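Local coordinates for sphingomyelinase-c (Listeria ivanovii, PDB 1ZWX), which belongs, as a sphingomyelinase C, to the endonuclease/exonuclease/phosphatase family and has a DNase I-like fold of two packed beta sheets flanked by helices, at residues 133-138 and 176-181; 74-79 and 84-89; 235-240 and 283-288. All blocks are in the same frame, centred on the assembly; numbering follows the deposited sequence.

Interaction 1 (133-138 and 176-181); sequences FAYVKI and QTFIAK
F178 reaches from helix 161-182 to strand 132-140 and meets two aromatic rings there, F133 and Y135. Its side chain can be followed from the helix outward. CB lies 3.7 Å from CZ of F133. CG comes next, and CE2 of F133 stands 3.7 Å from it. CD2 lies under the same F133 atom, which sits over one face of the F178 ring, toward its rim. F133 thus presents its edge to that face. This is an edge-to-face pair, with centroids 5.3 Å apart and planes at 66°. The outer edge of the same ring meets Y135. CE2 of F178 lies 3.6 Å from CD1 of Y135. CZ, the tip, lies 3.5 Å from CG of Y135 and also touches its CB. Here F178 gives its edge, so the second pair is an offset edge-to-face stack, with planes at 63°. The three rings form an aromatic cluster. It sits between a helix and one sheet of the DNase I-like fold, and all three residues are buried. F133 and Y135 are two apart on the strand, and both CB atoms point to the helix. The F178 torsion sets the reach: CG is anti to the backbone N (chi1 164°), which sends the ring out to the sheet. Y135 is tied at its far end as well, where OH hydrogen-bonds to ND1 of H146 on strand 143-151. On the neighbouring strand 111-118, the H117 ring lies nearly parallel to F133, and S115 touches both Y135 and F178.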
ATOM      1  N   PHE A 133       0.320 -10.132   0.437  1.00 19.48           N
ATOM      2  CA  PHE A 133       1.426  -9.245   0.158  1.00 20.48           C
ATOM      3  C   PHE A 133       2.184  -9.728  -1.079  1.00 19.65           C
ATOM      4  O   PHE A 133       2.099 -10.902  -1.438  1.00 20.65           O
ATOM      5  CB  PHE A 133       2.382  -9.096   1.378  1.00 19.67           C
ATOM      6  CG  PHE A 133       2.937 -10.393   1.895  1.00 22.10           C
ATOM      7  CD1 PHE A 133       2.264 -11.101   2.899  1.00 21.56           C
ATOM      8  CD2 PHE A 133       4.194 -10.865   1.463  1.00 24.23           C
ATOM      9  CE1 PHE A 133       2.797 -12.312   3.410  1.00 22.36           C
ATOM     10  CE2 PHE A 133       4.733 -12.037   1.978  1.00 25.81           C
ATOM     11  CZ  PHE A 133       4.023 -12.774   2.945  1.00 21.99           C
ATOM     12  N   ALA A 134       2.868  -8.785  -1.721  1.00 20.76           N
ATOM     13  CA  ALA A 134       3.765  -9.056  -2.855  1.00 20.51           C
ATOM     14  C   ALA A 134       5.199  -8.849  -2.373  1.00 20.36           C
ATOM     15  O   ALA A 134       5.487  -7.901  -1.644  1.00 20.10           O
ATOM     16  CB  ALA A 134       3.473  -8.068  -4.010  1.00 20.70           C
ATOM     17  N   TYR A 135       6.093  -9.732  -2.814  1.00 20.40           N
ATOM     18  CA  TYR A 135       7.504  -9.595  -2.474  1.00 20.31           C
ATOM     19  C   TYR A 135       8.231  -9.390  -3.804  1.00 19.59           C
ATOM     20  O   TYR A 135       7.968 -10.117  -4.745  1.00 19.62           O
ATOM     21  CB  TYR A 135       8.001 -10.901  -1.846  1.00 21.06           C
ATOM     22  CG  TYR A 135       9.514 -11.017  -1.834  1.00 23.26           C
ATOM     23  CD1 TYR A 135      10.280 -10.321  -0.876  1.00 23.61           C
ATOM     24  CD2 TYR A 135      10.186 -11.778  -2.813  1.00 23.38           C
ATOM     25  CE1 TYR A 135      11.714 -10.415  -0.874  1.00 22.82           C
ATOM     26  CE2 TYR A 135      11.592 -11.859  -2.827  1.00 23.36           C
ATOM     27  CZ  TYR A 135      12.335 -11.194  -1.847  1.00 23.88           C
ATOM     28  OH  TYR A 135      13.722 -11.271  -1.851  1.00 26.94           O
ATOM     29  N   VAL A 136       9.119  -8.416  -3.841  1.00 20.77           N
ATOM     30  CA  VAL A 136      10.073  -8.319  -4.951  1.00 22.03           C
ATOM     31  C   VAL A 136      11.516  -8.214  -4.448  1.00 21.73           C
ATOM     32  O   VAL A 136      11.774  -7.598  -3.418  1.00 22.71           O
ATOM     33  CB  VAL A 136       9.753  -7.140  -5.934  1.00 21.52           C
ATOM     34  CG1 VAL A 136       8.361  -7.268  -6.519  1.00 22.40           C
ATOM     35  CG2 VAL A 136       9.947  -5.766  -5.315  1.00 23.40           C
ATOM     36  N   LYS A 137      12.440  -8.792  -5.212  1.00 22.38           N
ATOM     37  CA  LYS A 137      13.864  -8.449  -5.108  1.00 22.54           C
ATOM     38  C   LYS A 137      14.256  -7.661  -6.393  1.00 22.08           C
ATOM     39  O   LYS A 137      14.053  -8.150  -7.461  1.00 21.79           O
ATOM     40  CB  LYS A 137      14.721  -9.704  -4.973  1.00 22.64           C
ATOM     41  CG  LYS A 137      16.261  -9.347  -4.802  1.00 23.12           C
ATOM     42  CD  LYS A 137      17.141 -10.611  -4.878  1.00 23.60           C
ATOM     43  CE  LYS A 137      18.654 -10.308  -4.574  1.00 25.31           C
ATOM     44  NZ  LYS A 137      19.408 -11.619  -4.707  1.00 26.42           N
ATOM     45  N   ILE A 138      14.700  -6.417  -6.251  1.00 22.72           N
ATOM     46  CA  ILE A 138      15.140  -5.624  -7.390  1.00 24.11           C
ATOM     47  C   ILE A 138      16.661  -5.470  -7.302  1.00 24.63           C
ATOM     48  O   ILE A 138      17.240  -5.556  -6.211  1.00 23.76           O
ATOM     49  CB  ILE A 138      14.483  -4.196  -7.465  1.00 23.80           C
ATOM     50  CG1 ILE A 138      14.833  -3.336  -6.267  1.00 25.87           C
ATOM     51  CG2 ILE A 138      12.908  -4.275  -7.597  1.00 26.55           C
ATOM     52  CD1 ILE A 138      15.313  -1.950  -6.656  1.00 27.48           C
ATOM     53  N   GLN A 176       6.335 -11.934   8.598  1.00 23.49           N
ATOM     54  CA  GLN A 176       7.601 -12.302   9.262  1.00 25.18           C
ATOM     55  C   GLN A 176       7.996 -13.733   9.025  1.00 24.59           C
ATOM     56  O   GLN A 176       9.177 -14.012   8.897  1.00 26.26           O
ATOM     57  CB  GLN A 176       7.581 -11.972  10.749  1.00 25.96           C
ATOM     58  CG  GLN A 176       8.311 -10.677  11.117  1.00 29.80           C
ATOM     59  CD  GLN A 176       9.782 -10.616  10.644  1.00 30.91           C
ATOM     60  OE1 GLN A 176      10.508 -11.603  10.678  1.00 34.75           O
ATOM     61  NE2 GLN A 176      10.203  -9.434  10.194  1.00 33.00           N
ATOM     62  N   THR A 177       7.043 -14.659   8.973  1.00 24.20           N
ATOM     63  CA  THR A 177       7.346 -16.056   8.684  1.00 24.72           C
ATOM     64  C   THR A 177       7.961 -16.207   7.294  1.00 25.95           C
ATOM     65  O   THR A 177       8.899 -17.007   7.069  1.00 25.45           O
ATOM     66  CB  THR A 177       6.070 -16.925   8.798  1.00 24.00           C
ATOM     67  OG1 THR A 177       5.655 -16.949  10.163  1.00 25.42           O
ATOM     68  CG2 THR A 177       6.262 -18.346   8.320  1.00 26.17           C
ATOM     69  N   PHE A 178       7.423 -15.431   6.359  1.00 25.41           N
ATOM     70  CA  PHE A 178       7.911 -15.484   4.981  1.00 25.93           C
ATOM     71  C   PHE A 178       9.349 -14.969   4.947  1.00 25.22           C
ATOM     72  O   PHE A 178      10.204 -15.634   4.380  1.00 26.76           O
ATOM     73  CB  PHE A 178       6.958 -14.703   4.043  1.00 25.87           C
ATOM     74  CG  PHE A 178       7.557 -14.375   2.706  1.00 26.70           C
ATOM     75  CD1 PHE A 178       7.488 -15.290   1.667  1.00 32.01           C
ATOM     76  CD2 PHE A 178       8.192 -13.152   2.496  1.00 28.96           C
ATOM     77  CE1 PHE A 178       8.056 -15.000   0.429  1.00 33.05           C
ATOM     78  CE2 PHE A 178       8.766 -12.846   1.255  1.00 31.68           C
ATOM     79  CZ  PHE A 178       8.698 -13.784   0.230  1.00 30.46           C
ATOM     80  N   ILE A 179       9.604 -13.814   5.566  1.00 26.19           N
ATOM     81  CA  ILE A 179      10.928 -13.204   5.663  1.00 26.98           C
ATOM     82  C   ILE A 179      11.955 -14.158   6.309  1.00 28.90           C
ATOM     83  O   ILE A 179      13.094 -14.293   5.823  1.00 28.30           O
ATOM     84  CB  ILE A 179      10.907 -11.867   6.443  1.00 26.90           C
ATOM     85  CG1 ILE A 179      10.079 -10.801   5.715  1.00 25.26           C
ATOM     86  CG2 ILE A 179      12.334 -11.352   6.705  1.00 27.42           C
ATOM     87  CD1 ILE A 179       9.992  -9.467   6.402  1.00 26.54           C
ATOM     88  N   ALA A 180      11.546 -14.822   7.395  1.00 29.37           N
ATOM     89  CA  ALA A 180      12.419 -15.796   8.068  1.00 31.37           C
ATOM     90  C   ALA A 180      12.775 -16.968   7.157  1.00 32.23           C
ATOM     91  O   ALA A 180      13.942 -17.379   7.076  1.00 32.30           O
ATOM     92  CB  ALA A 180      11.761 -16.303   9.381  1.00 31.58           C
ATOM     93  N   LYS A 181      11.772 -17.494   6.464  1.00 32.89           N
ATOM     94  CA  LYS A 181      11.936 -18.634   5.581  1.00 34.70           C
ATOM     95  C   LYS A 181      12.815 -18.300   4.374  1.00 35.51           C
ATOM     96  O   LYS A 181      13.577 -19.135   3.912  1.00 35.50           O
ATOM     97  CB  LYS A 181      10.567 -19.131   5.118  1.00 35.21           C
ATOM     98  CG  LYS A 181      10.612 -20.413   4.328  1.00 38.11           C
ATOM     99  CD  LYS A 181       9.268 -21.127   4.331  1.00 42.34           C
TER

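Interaction 2 (74-79 and 84-89); sequences HQTPVI and HGWDKT
The indole of W86 has the ring of P77 over one face. CD of P77 stands 3.8 Å from the centroid of the six-membered ring, 15° off the normal. This is a CH-pi contact. CG of P77 lies over the pyrrole side, 3.6 Å from NE1. At the indole edge, in the ring plane, a water accepts from NE1 of W86 at 2.9 Å. The same water is hydrogen-bonded to O of V78, and so bridges the two segments. T76 and I79 meet the benzene end of the indole obliquely. CB of T76 is 3.5 Å from CH2 of W86, and CG2 of I79 is 3.7 Å from the same CH2. The carbonyl O of P77 also comes close to this end, at CZ2 of W86. That oxygen is held by OG1 of T76 at 2.8 Å, with the donor tilted 28° from the carbonyl plane. OG1 sits between the backbone N and the carbonyl carbon of T76 (chi1 70°), from where it can reach forward to the next residue. The P77 ring meets backbone as well: CG approaches O of H84, and CD approaches O of G85. G85 has positive phi, and its backbone passes close to the P77 ring. A134 on strand 132-140 and Q116 on strand 111-118 also touch W86. Segment 74-79 leaves the edge strand 74-75 of one sheet, and segment 84-89 leads into the edge strand 88-90 of the other. The contact is a CH-pi contact of proline on tryptophan within the connection between the two sheets of a DNase I-like fold.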
ATOM      1  N   HIS A  74       9.132  -2.301 -14.755  1.00 24.09           N
ATOM      2  CA  HIS A  74       9.215  -3.621 -14.170  1.00 23.58           C
ATOM      3  C   HIS A  74       8.165  -3.644 -13.062  1.00 22.71           C
ATOM      4  O   HIS A  74       8.225  -2.792 -12.168  1.00 21.16           O
ATOM      5  CB  HIS A  74      10.607  -3.871 -13.598  1.00 23.80           C
ATOM      6  CG  HIS A  74      11.700  -3.528 -14.570  1.00 24.80           C
ATOM      7  ND1 HIS A  74      12.023  -4.341 -15.641  1.00 27.56           N
ATOM      8  CD2 HIS A  74      12.472  -2.422 -14.685  1.00 26.03           C
ATOM      9  CE1 HIS A  74      12.999  -3.775 -16.336  1.00 26.93           C
ATOM     10  NE2 HIS A  74      13.283  -2.607 -15.783  1.00 25.60           N
ATOM     11  N   GLN A  75       7.226  -4.582 -13.199  1.00 22.99           N
ATOM     12  CA  GLN A  75       5.972  -4.584 -12.438  1.00 23.46           C
ATOM     13  C   GLN A  75       5.588  -5.983 -12.018  1.00 23.66           C
ATOM     14  O   GLN A  75       5.863  -6.976 -12.718  1.00 23.00           O
ATOM     15  CB  GLN A  75       4.803  -4.014 -13.278  1.00 23.78           C
ATOM     16  CG  GLN A  75       5.055  -2.626 -13.842  1.00 22.04           C
ATOM     17  CD  GLN A  75       3.800  -1.923 -14.355  1.00 22.79           C
ATOM     18  OE1 GLN A  75       2.760  -2.554 -14.526  1.00 25.26           O
ATOM     19  NE2 GLN A  75       3.904  -0.612 -14.602  1.00 22.99           N
ATOM     20  N   THR A  76       4.911  -6.065 -10.873  1.00 22.27           N
ATOM     21  CA  THR A  76       4.246  -7.303 -10.526  1.00 21.98           C
ATOM     22  C   THR A  76       2.793  -7.220 -11.039  1.00 21.51           C
ATOM     23  O   THR A  76       2.302  -6.117 -11.292  1.00 22.52           O
ATOM     24  CB  THR A  76       4.182  -7.496  -8.961  1.00 20.91           C
ATOM     25  OG1 THR A  76       3.260  -6.544  -8.433  1.00 20.70           O
ATOM     26  CG2 THR A  76       5.571  -7.300  -8.291  1.00 18.52           C
ATOM     27  N   PRO A  77       2.109  -8.374 -11.170  1.00 21.82           N
ATOM     28  CA  PRO A  77       0.639  -8.366 -11.312  1.00 21.92           C
ATOM     29  C   PRO A  77       0.014  -7.810 -10.008  1.00 22.92           C
ATOM     30  O   PRO A  77       0.725  -7.627  -9.000  1.00 22.29           O
ATOM     31  CB  PRO A  77       0.288  -9.836 -11.467  1.00 21.35           C
ATOM     32  CG  PRO A  77       1.535 -10.538 -11.765  1.00 22.96           C
ATOM     33  CD  PRO A  77       2.665  -9.730 -11.198  1.00 21.07           C
ATOM     34  N   VAL A  78      -1.292  -7.569 -10.010  1.00 23.48           N
ATOM     35  CA  VAL A  78      -2.004  -7.331  -8.735  1.00 22.87           C
ATOM     36  C   VAL A  78      -2.138  -8.711  -8.083  1.00 22.40           C
ATOM     37  O   VAL A  78      -2.500  -9.708  -8.741  1.00 23.06           O
ATOM     38  CB  VAL A  78      -3.386  -6.637  -8.936  1.00 23.62           C
ATOM     39  CG1 VAL A  78      -4.152  -6.575  -7.607  1.00 21.46           C
ATOM     40  CG2 VAL A  78      -3.212  -5.223  -9.522  1.00 23.20           C
ATOM     41  N   ILE A  79      -1.807  -8.792  -6.784  1.00 21.94           N
ATOM     42  CA  ILE A  79      -1.872 -10.083  -6.080  1.00 20.87           C
ATOM     43  C   ILE A  79      -3.295 -10.643  -6.080  1.00 21.94           C
ATOM     44  O   ILE A  79      -4.239  -9.876  -6.099  1.00 22.41           O
ATOM     45  CB  ILE A  79      -1.374  -9.966  -4.617  1.00 21.33           C
ATOM     46  CG1 ILE A  79      -2.274  -9.013  -3.784  1.00 19.35           C
ATOM     47  CG2 ILE A  79       0.099  -9.548  -4.568  1.00 19.29           C
ATOM     48  CD1 ILE A  79      -2.075  -9.165  -2.226  1.00 19.83           C
ATOM     49  N   HIS A  84      -0.467 -16.585 -12.629  1.00 33.80           N
ATOM     50  CA  HIS A  84       0.258 -15.974 -13.750  1.00 33.70           C
ATOM     51  C   HIS A  84       1.082 -14.739 -13.409  1.00 32.78           C
ATOM     52  O   HIS A  84       0.592 -13.787 -12.829  1.00 32.44           O
ATOM     53  CB  HIS A  84      -0.722 -15.691 -14.917  1.00 33.89           C
ATOM     54  CG  HIS A  84      -0.060 -15.146 -16.148  0.50 34.93           C
ATOM     55  ND1 HIS A  84       0.141 -13.794 -16.350  0.50 35.39           N
ATOM     56  CD2 HIS A  84       0.432 -15.767 -17.246  0.50 34.78           C
ATOM     57  CE1 HIS A  84       0.748 -13.610 -17.508  0.50 34.81           C
ATOM     58  NE2 HIS A  84       0.933 -14.791 -18.073  0.50 35.36           N
ATOM     59  N   GLY A  85       2.341 -14.768 -13.819  1.00 32.38           N
ATOM     60  CA  GLY A  85       3.208 -13.606 -13.738  1.00 30.87           C
ATOM     61  C   GLY A  85       3.981 -13.526 -12.436  1.00 30.07           C
ATOM     62  O   GLY A  85       4.610 -12.506 -12.170  1.00 30.08           O
ATOM     63  N   TRP A  86       3.921 -14.594 -11.633  1.00 29.39           N
ATOM     64  CA  TRP A  86       4.642 -14.658 -10.356  1.00 29.20           C
ATOM     65  C   TRP A  86       5.669 -15.777 -10.403  1.00 30.06           C
ATOM     66  O   TRP A  86       5.419 -16.804 -11.018  1.00 31.03           O
ATOM     67  CB  TRP A  86       3.675 -14.941  -9.195  1.00 27.43           C
ATOM     68  CG  TRP A  86       2.665 -13.855  -8.970  1.00 24.89           C
ATOM     69  CD1 TRP A  86       1.341 -13.880  -9.353  1.00 23.97           C
ATOM     70  CD2 TRP A  86       2.875 -12.594  -8.328  1.00 22.60           C
ATOM     71  NE1 TRP A  86       0.732 -12.710  -8.985  1.00 24.32           N
ATOM     72  CE2 TRP A  86       1.645 -11.894  -8.374  1.00 22.81           C
ATOM     73  CE3 TRP A  86       3.987 -11.967  -7.740  1.00 20.08           C
ATOM     74  CZ2 TRP A  86       1.481 -10.616  -7.807  1.00 24.23           C
ATOM     75  CZ3 TRP A  86       3.831 -10.695  -7.186  1.00 22.73           C
ATOM     76  CH2 TRP A  86       2.580 -10.029  -7.226  1.00 22.70           C
ATOM     77  N   ASP A  87       6.806 -15.594  -9.742  1.00 30.60           N
ATOM     78  CA  ASP A  87       7.784 -16.670  -9.630  1.00 31.61           C
ATOM     79  C   ASP A  87       7.228 -17.727  -8.711  1.00 32.28           C
ATOM     80  O   ASP A  87       7.420 -18.905  -8.950  1.00 32.84           O
ATOM     81  CB  ASP A  87       9.149 -16.143  -9.147  1.00 31.64           C
ATOM     82  CG  ASP A  87       9.799 -15.226 -10.181  1.00 33.74           C
ATOM     83  OD1 ASP A  87       9.851 -15.610 -11.360  1.00 38.60           O
ATOM     84  OD2 ASP A  87      10.203 -14.104  -9.865  1.00 38.08           O
ATOM     85  N   LYS A  88       6.507 -17.295  -7.672  1.00 32.84           N
ATOM     86  CA  LYS A  88       5.875 -18.218  -6.732  1.00 33.50           C
ATOM     87  C   LYS A  88       4.573 -17.625  -6.190  1.00 32.46           C
ATOM     88  O   LYS A  88       4.455 -16.405  -6.049  1.00 33.13           O
ATOM     89  CB  LYS A  88       6.817 -18.526  -5.561  1.00 33.28           C
ATOM     90  CG  LYS A  88       6.338 -19.715  -4.698  1.00 36.69           C
ATOM     91  CD  LYS A  88       7.192 -19.919  -3.443  1.00 36.52           C
ATOM     92  N   THR A  89       3.625 -18.505  -5.889  1.00 31.94           N
ATOM     93  CA  THR A  89       2.373 -18.160  -5.207  1.00 32.31           C
ATOM     94  C   THR A  89       2.174 -19.030  -3.966  1.00 33.09           C
ATOM     95  O   THR A  89       2.197 -20.264  -4.062  1.00 32.63           O
ATOM     96  CB  THR A  89       1.141 -18.395  -6.128  1.00 31.95           C
ATOM     97  OG1 THR A  89       1.170 -17.447  -7.182  1.00 29.78           O
ATOM     98  CG2 THR A  89      -0.194 -18.260  -5.347  1.00 32.03           C
TER
HETATM   99  O   HOH W   1      -2.076 -12.221  -9.280  1.00 26.95           O

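Interaction 3 (235-240 and 283-288); sequences LKESYP and YTYQDF
Between 235-240 and 283-288 the closest CA atoms are those of E237 and Y283, 9.3 Å apart, so long side chains make the contact. E237 carries the helix side of it. Its CG lies anti to the backbone N (chi1 -171°), which directs the chain at the strand. CG then meets OH of Y285 at 3.2 Å. CB approaches the same ring at its edge, in plane, 4.0 Å from CE2 of Y285. A bend at chi2 (50°) turns the carboxylate toward the other tyrosine. OE1 of E237 reaches CE2 of Y283 at 4.1 Å, a loose approach. The carboxylate plane is 65° from the Y285 ring. Strand 281-285 pairs antiparallel with strand 274-278 in a two-stranded hairpin, and the contact joins this hairpin to the short helix. Y283 and Y285, two apart on the strand, supply the rings. Y285 is the buried one. W274 and W29 meet its ring, and S233 and M234 of the helix touch it too. Its OH hydrogen-bonds to O1 of a glycerol, probably from the crystallisation liquor. E237 is exposed, and E237 and Y283 each touch a crystal neighbour.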
ATOM      1  N   LEU A 235     -13.537  11.709   1.507  1.00 30.53           N
ATOM      2  CA  LEU A 235     -14.002  11.260   2.827  1.00 31.38           C
ATOM      3  C   LEU A 235     -15.054  12.205   3.442  1.00 32.60           C
ATOM      4  O   LEU A 235     -15.850  11.786   4.286  1.00 32.51           O
ATOM      5  CB  LEU A 235     -12.835  11.088   3.798  1.00 30.89           C
ATOM      6  CG  LEU A 235     -11.858   9.958   3.476  1.00 29.95           C
ATOM      7  CD1 LEU A 235     -10.735   9.927   4.499  1.00 29.99           C
ATOM      8  CD2 LEU A 235     -12.595   8.616   3.427  1.00 30.46           C
ATOM      9  N   LYS A 236     -15.027  13.472   3.048  1.00 33.45           N
ATOM     10  CA  LYS A 236     -16.031  14.434   3.483  1.00 35.14           C
ATOM     11  C   LYS A 236     -17.419  13.986   3.048  1.00 36.59           C
ATOM     12  O   LYS A 236     -18.404  14.217   3.745  1.00 36.59           O
ATOM     13  CB  LYS A 236     -15.710  15.822   2.937  1.00 35.21           C
ATOM     14  CG  LYS A 236     -14.559  16.457   3.691  1.00 35.92           C
ATOM     15  CD  LYS A 236     -14.168  17.800   3.117  1.00 36.85           C
ATOM     16  CE  LYS A 236     -13.166  18.459   4.018  1.00 36.91           C
ATOM     17  NZ  LYS A 236     -12.514  19.595   3.346  1.00 38.40           N
ATOM     18  N   GLU A 237     -17.469  13.341   1.890  1.00 37.47           N
ATOM     19  CA  GLU A 237     -18.676  12.722   1.379  1.00 38.78           C
ATOM     20  C   GLU A 237     -19.033  11.441   2.165  1.00 38.51           C
ATOM     21  O   GLU A 237     -20.133  11.337   2.708  1.00 38.44           O
ATOM     22  CB  GLU A 237     -18.516  12.458  -0.137  1.00 38.75           C
ATOM     23  CG  GLU A 237     -19.779  12.007  -0.906  1.00 42.40           C
ATOM     24  CD  GLU A 237     -21.036  12.881  -0.662  1.00 45.75           C
ATOM     25  OE1 GLU A 237     -22.159  12.354  -0.791  1.00 48.37           O
ATOM     26  OE2 GLU A 237     -20.917  14.079  -0.331  1.00 48.52           O
ATOM     27  N   SER A 238     -18.094  10.506   2.279  1.00 37.86           N
ATOM     28  CA  SER A 238     -18.418   9.165   2.770  1.00 37.28           C
ATOM     29  C   SER A 238     -18.312   8.919   4.275  1.00 37.21           C
ATOM     30  O   SER A 238     -19.104   8.140   4.829  1.00 36.35           O
ATOM     31  CB  SER A 238     -17.595   8.130   2.014  1.00 38.22           C
ATOM     32  OG  SER A 238     -16.213   8.408   2.164  1.00 38.27           O
ATOM     33  N   TYR A 239     -17.317   9.528   4.926  1.00 36.17           N
ATOM     34  CA  TYR A 239     -17.123   9.380   6.366  1.00 36.80           C
ATOM     35  C   TYR A 239     -16.818  10.702   7.055  1.00 37.69           C
ATOM     36  O   TYR A 239     -15.817  10.788   7.767  1.00 37.60           O
ATOM     37  CB  TYR A 239     -15.985   8.391   6.674  1.00 36.11           C
ATOM     38  CG  TYR A 239     -16.235   7.010   6.123  1.00 35.95           C
ATOM     39  CD1 TYR A 239     -15.831   6.679   4.851  1.00 32.06           C
ATOM     40  CD2 TYR A 239     -16.907   6.045   6.883  1.00 35.18           C
ATOM     41  CE1 TYR A 239     -16.064   5.413   4.325  1.00 34.24           C
ATOM     42  CE2 TYR A 239     -17.143   4.778   6.361  1.00 36.40           C
ATOM     43  CZ  TYR A 239     -16.708   4.474   5.087  1.00 34.60           C
ATOM     44  OH  TYR A 239     -16.947   3.220   4.567  1.00 38.35           O
ATOM     45  N   PRO A 240     -17.705  11.716   6.909  1.00 38.85           N
ATOM     46  CA  PRO A 240     -17.361  13.074   7.365  1.00 39.34           C
ATOM     47  C   PRO A 240     -17.145  13.163   8.883  1.00 40.03           C
ATOM     48  O   PRO A 240     -16.415  14.042   9.374  1.00 40.64           O
ATOM     49  CB  PRO A 240     -18.586  13.908   6.947  1.00 39.74           C
ATOM     50  CG  PRO A 240     -19.712  12.929   6.876  1.00 38.97           C
ATOM     51  CD  PRO A 240     -19.087  11.645   6.385  1.00 39.01           C
ATOM     52  N   TYR A 283     -21.107  15.332  -8.598  1.00 27.60           N
ATOM     53  CA  TYR A 283     -20.264  15.366  -7.383  1.00 26.90           C
ATOM     54  C   TYR A 283     -18.852  15.706  -7.850  1.00 26.72           C
ATOM     55  O   TYR A 283     -18.377  15.157  -8.828  1.00 27.28           O
ATOM     56  CB  TYR A 283     -20.266  13.986  -6.686  1.00 27.42           C
ATOM     57  CG  TYR A 283     -21.661  13.585  -6.236  1.00 25.98           C
ATOM     58  CD1 TYR A 283     -22.542  12.960  -7.109  1.00 28.53           C
ATOM     59  CD2 TYR A 283     -22.095  13.883  -4.946  1.00 26.85           C
ATOM     60  CE1 TYR A 283     -23.868  12.644  -6.698  1.00 28.21           C
ATOM     61  CE2 TYR A 283     -23.405  13.564  -4.520  1.00 29.00           C
ATOM     62  CZ  TYR A 283     -24.268  12.940  -5.408  1.00 28.37           C
ATOM     63  OH  TYR A 283     -25.541  12.602  -4.996  1.00 27.78           O
ATOM     64  N   THR A 284     -18.218  16.616  -7.143  1.00 27.29           N
ATOM     65  CA  THR A 284     -16.930  17.168  -7.571  1.00 27.58           C
ATOM     66  C   THR A 284     -15.923  16.967  -6.461  1.00 26.92           C
ATOM     67  O   THR A 284     -16.191  17.259  -5.311  1.00 27.20           O
ATOM     68  CB  THR A 284     -17.072  18.659  -7.917  1.00 28.27           C
ATOM     69  OG1 THR A 284     -18.019  18.782  -8.973  1.00 29.61           O
ATOM     70  CG2 THR A 284     -15.728  19.275  -8.396  1.00 27.73           C
ATOM     71  N   TYR A 285     -14.748  16.458  -6.828  1.00 26.66           N
ATOM     72  CA  TYR A 285     -13.730  16.158  -5.827  1.00 26.86           C
ATOM     73  C   TYR A 285     -12.363  16.690  -6.269  1.00 26.96           C
ATOM     74  O   TYR A 285     -12.183  17.053  -7.436  1.00 26.96           O
ATOM     75  CB  TYR A 285     -13.622  14.639  -5.635  1.00 26.87           C
ATOM     76  CG  TYR A 285     -14.910  13.992  -5.178  1.00 26.92           C
ATOM     77  CD1 TYR A 285     -15.737  13.317  -6.078  1.00 28.13           C
ATOM     78  CD2 TYR A 285     -15.314  14.095  -3.846  1.00 28.17           C
ATOM     79  CE1 TYR A 285     -16.950  12.722  -5.634  1.00 26.05           C
ATOM     80  CE2 TYR A 285     -16.527  13.507  -3.400  1.00 28.60           C
ATOM     81  CZ  TYR A 285     -17.315  12.822  -4.301  1.00 27.84           C
ATOM     82  OH  TYR A 285     -18.493  12.247  -3.840  1.00 31.39           O
ATOM     83  N   GLN A 286     -11.404  16.677  -5.348  1.00 27.20           N
ATOM     84  CA  GLN A 286     -10.080  17.212  -5.651  1.00 28.17           C
ATOM     85  C   GLN A 286      -8.961  16.400  -4.970  1.00 28.75           C
ATOM     86  O   GLN A 286      -7.891  16.948  -4.623  1.00 28.85           O
ATOM     87  CB  GLN A 286     -10.030  18.669  -5.200  1.00 28.42           C
ATOM     88  CG  GLN A 286     -10.367  18.840  -3.749  1.00 32.70           C
ATOM     89  CD  GLN A 286     -10.254  20.272  -3.292  1.00 37.60           C
ATOM     90  OE1 GLN A 286     -10.107  20.546  -2.097  1.00 40.65           O
ATOM     91  NE2 GLN A 286     -10.323  21.199  -4.240  1.00 40.47           N
ATOM     92  N   ASP A 287      -9.211  15.101  -4.795  1.00 28.12           N
ATOM     93  CA  ASP A 287      -8.215  14.189  -4.253  1.00 27.71           C
ATOM     94  C   ASP A 287      -8.018  13.012  -5.153  1.00 26.62           C
ATOM     95  O   ASP A 287      -8.922  12.645  -5.917  1.00 27.24           O
ATOM     96  CB  ASP A 287      -8.525  13.804  -2.802  1.00 27.09           C
ATOM     97  CG  ASP A 287      -8.359  14.984  -1.840  1.00 29.62           C
ATOM     98  OD1 ASP A 287      -9.368  15.691  -1.559  1.00 28.09           O
ATOM     99  OD2 ASP A 287      -7.217  15.224  -1.347  1.00 32.08           O
ATOM    100  N   PHE A 288      -6.807  12.438  -5.106  1.00 26.16           N
ATOM    101  CA  PHE A 288      -6.434  11.288  -5.928  1.00 25.34           C
ATOM    102  C   PHE A 288      -7.057  10.007  -5.391  1.00 25.44           C
ATOM    103  O   PHE A 288      -7.275   9.046  -6.142  1.00 25.45           O
ATOM    104  CB  PHE A 288      -4.903  11.090  -5.909  1.00 25.18           C
ATOM    105  CG  PHE A 288      -4.127  12.226  -6.568  1.00 25.54           C
ATOM    106  CD1 PHE A 288      -3.476  13.172  -5.804  1.00 26.65           C
ATOM    107  CD2 PHE A 288      -4.069  12.330  -7.950  1.00 25.80           C
ATOM    108  CE1 PHE A 288      -2.764  14.238  -6.409  1.00 27.66           C
ATOM    109  CE2 PHE A 288      -3.364  13.399  -8.562  1.00 25.84           C
ATOM    110  CZ  PHE A 288      -2.718  14.324  -7.796  1.00 25.59           C
TER

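The three contacts follow in series along the chain: interaction 2, then interaction 1, then interaction 3. Interactions 1 and 2 are neighbours, with centres about 13 Å apart, and both reach the sheet that contains strand 132-140. They touch directly: V136 packs on T76, and A134 packs on I79. One face of strand 132-140 thus takes helix 161-182, and the other takes the chain that joins the two sheets. Interaction 3 stands apart, on the opposite side of the chain's centre, with its centre about 35 Å from that of interaction 1 and about 32 Å from that of interaction 2. It joins helix 233-238 to the hairpin of strands 274-278 and 281-285, separate from the two large sheets.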